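PDB 3QR0: phospholipase C-beta (PLC-beta) from Sepia officinalis, which belongs to the phosphoinositide-specific phospholipase C beta family, multidomain proteins combining PH, EF-hand, TIM-barrel and C2 modules, and here carries a bound calcium ion. Local coordinates for residues R365-D370 with Y398-S403. Residues are numbered along the deposited sequence; the frame is centred on the assembly and turned at random.
Sequences RCLELD and YAIAES. With CA (calcium ion), chain B.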
loop_
_atom_site.group_PDB
_atom_site.type_symbol
_atom_site.label_atom_id
_atom_site.label_comp_id
_atom_site.label_asym_id
_atom_site.label_seq_id
_atom_site.Cartn_x
_atom_site.Cartn_y
_atom_site.Cartn_z
ATOM N N ARG A 365 -6.366 5.371 -8.568
ATOM C CA ARG A 365 -6.845 5.566 -9.949
ATOM C C ARG A 365 -7.905 6.659 -10.102
ATOM O O ARG A 365 -8.142 7.133 -11.212
ATOM C CB ARG A 365 -7.412 4.257 -10.518
ATOM C CG ARG A 365 -6.419 3.091 -10.579
ATOM C CD ARG A 365 -5.329 3.300 -11.635
ATOM N NE ARG A 365 -4.214 4.053 -11.084
ATOM C CZ ARG A 365 -3.254 4.648 -11.784
ATOM N NH1 ARG A 365 -3.222 4.598 -13.112
ATOM N NH2 ARG A 365 -2.307 5.306 -11.130
ATOM N N CYS A 366 -8.559 7.044 -9.015
ATOM C CA CYS A 366 -9.657 7.999 -9.096
ATOM C C CYS A 366 -9.366 9.181 -8.184
ATOM O O CYS A 366 -9.152 9.010 -6.980
ATOM C CB CYS A 366 -10.986 7.344 -8.724
ATOM S SG CYS A 366 -12.443 8.447 -8.879
ATOM N N LEU A 367 -9.354 10.368 -8.778
ATOM C CA LEU A 367 -8.951 11.594 -8.103
ATOM C C LEU A 367 -10.069 12.608 -8.180
ATOM O O LEU A 367 -10.964 12.496 -9.027
ATOM C CB LEU A 367 -7.718 12.193 -8.780
ATOM C CG LEU A 367 -6.595 11.250 -9.196
ATOM C CD1 LEU A 367 -5.563 12.019 -10.019
ATOM C CD2 LEU A 367 -5.951 10.591 -7.992
ATOM N N GLU A 368 -10.006 13.613 -7.313
ATOM C CA GLU A 368 -10.986 14.682 -7.319
ATOM C C GLU A 368 -10.331 16.044 -7.536
ATOM O O GLU A 368 -9.287 16.345 -6.953
ATOM C CB GLU A 368 -11.768 14.679 -6.015
ATOM C CG GLU A 368 -12.928 15.669 -5.988
ATOM C CD GLU A 368 -13.839 15.460 -4.803
ATOM O OE1 GLU A 368 -13.520 14.597 -3.960
ATOM O OE2 GLU A 368 -14.869 16.161 -4.701
ATOM N N LEU A 369 -10.961 16.849 -8.383
ATOM C CA LEU A 369 -10.524 18.204 -8.679
ATOM C C LEU A 369 -11.724 19.126 -8.478
ATOM O O LEU A 369 -12.707 19.042 -9.224
ATOM C CB LEU A 369 -10.012 18.310 -10.124
ATOM C CG LEU A 369 -8.732 17.563 -10.550
ATOM C CD1 LEU A 369 -8.902 16.040 -10.568
ATOM C CD2 LEU A 369 -8.277 18.036 -11.930
ATOM N N ASP A 370 -11.648 19.977 -7.452
ATOM C CA ASP A 370 -12.677 20.981 -7.172
ATOM C C ASP A 370 -12.284 22.267 -7.878
ATOM O O ASP A 370 -11.389 22.985 -7.414
ATOM C CB ASP A 370 -12.789 21.261 -5.666
ATOM C CG ASP A 370 -13.439 20.132 -4.892
ATOM O OD1 ASP A 370 -13.681 19.038 -5.447
ATOM O OD2 ASP A 370 -13.698 20.328 -3.687
ATOM N N TYR A 398 -1.099 18.945 -15.530
ATOM C CA TYR A 398 0.253 18.576 -15.969
ATOM C C TYR A 398 0.931 17.628 -14.967
ATOM O O TYR A 398 1.705 16.756 -15.366
ATOM C CB TYR A 398 1.103 19.825 -16.244
ATOM C CG TYR A 398 0.857 20.383 -17.626
ATOM C CD1 TYR A 398 1.536 19.868 -18.727
ATOM C CD2 TYR A 398 -0.075 21.390 -17.842
ATOM C CE1 TYR A 398 1.313 20.360 -20.005
ATOM C CE2 TYR A 398 -0.312 21.891 -19.122
ATOM C CZ TYR A 398 0.389 21.371 -20.198
ATOM O OH TYR A 398 0.165 21.851 -21.464
ATOM N N ALA A 399 0.620 17.784 -13.681
ATOM C CA ALA A 399 1.074 16.850 -12.639
ATOM C C ALA A 399 0.449 15.469 -12.827
ATOM O O ALA A 399 1.144 14.444 -12.785
ATOM C CB ALA A 399 0.729 17.392 -11.249
ATOM N N ILE A 400 -0.861 15.446 -13.046
ATOM C CA ILE A 400 -1.575 14.201 -13.312
ATOM C C ILE A 400 -1.015 13.508 -14.561
ATOM O O ILE A 400 -0.772 12.297 -14.555
ATOM C CB ILE A 400 -3.103 14.437 -13.464
ATOM C CG1 ILE A 400 -3.712 14.852 -12.117
ATOM C CG2 ILE A 400 -3.795 13.173 -13.971
ATOM C CD1 ILE A 400 -5.123 15.399 -12.198
ATOM N N ALA A 401 -0.791 14.285 -15.620
ATOM C CA ALA A 401 -0.273 13.746 -16.875
ATOM C C ALA A 401 1.103 13.095 -16.684
ATOM O O ALA A 401 1.395 12.074 -17.300
ATOM C CB ALA A 401 -0.216 14.840 -17.946
ATOM N N GLU A 402 1.933 13.675 -15.820
ATOM C CA GLU A 402 3.247 13.109 -15.510
ATOM C C GLU A 402 3.170 11.751 -14.798
ATOM O O GLU A 402 3.866 10.804 -15.174
ATOM C CB GLU A 402 4.060 14.087 -14.646
ATOM C CG GLU A 402 5.455 13.586 -14.279
ATOM C CD GLU A 402 6.149 14.418 -13.218
ATOM O OE1 GLU A 402 5.730 15.570 -12.953
ATOM O OE2 GLU A 402 7.140 13.904 -12.653
ATOM N N SER A 403 2.337 11.660 -13.768
ATOM C CA SER A 403 2.405 10.549 -12.815
ATOM C C SER A 403 1.341 9.469 -13.015
ATOM O O SER A 403 1.447 8.388 -12.441
ATOM C CB SER A 403 2.315 11.100 -11.391
ATOM O OG SER A 403 3.336 12.060 -11.165
HETATM CA CA CA B . -14.975 18.159 -3.431
HETATM O O HOH W 1 -15.779 19.358 -1.441
HETATM O O HOH W 2 -16.117 16.684 -1.864
#
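Ile-400 pushes its delta methyl between the branches of Leu-367 and Leu-369, two strand residues whose side chains point the same way, toward helix 393-403. Leu-367 CD1 lies against both CG1 and CD1 of Ile-400, 4.0 Å from each, while CD1 alone meets Leu-369, 4.1 Å from its CD2; both leucines are met tip to tip. Its reach comes from an extended outer chain (chi2 167°), which carries CD1 away from the helix backbone; the CA atoms of Leu-367 and Ile-400 stand 9.4 Å apart. Branched aliphatic side chains suit this buried interface, where no hydrogen bond crosses and van der Waals contact does the joining.

Glu-368 and Asp-370 face the other side of the strand and bind calcium, an ion that favours oxygen ligands such as their carboxylates. Glu-368, its CG swung opposite the backbone N (chi1 -174°), extends to give OE2 at 2.4 Å from the ion, whereas Asp-370, shorter by one carbon, grips it with both carboxylate oxygens. Two waters, Asn-339 and Glu-417 also bind the metal, and Arg-570 forms a salt bridge to OE1 of Glu-368. As in a TIM-barrel strand, the outer face packs on helices and the other looks into the barrel, here toward the calcium site.

Leu-414 of the parallel neighbouring strand 412-418 touches both Leu-367 and Ile-400, while helix 354-361 packs on Leu-367 and Phe-436 of helix 422-436 on Ile-400.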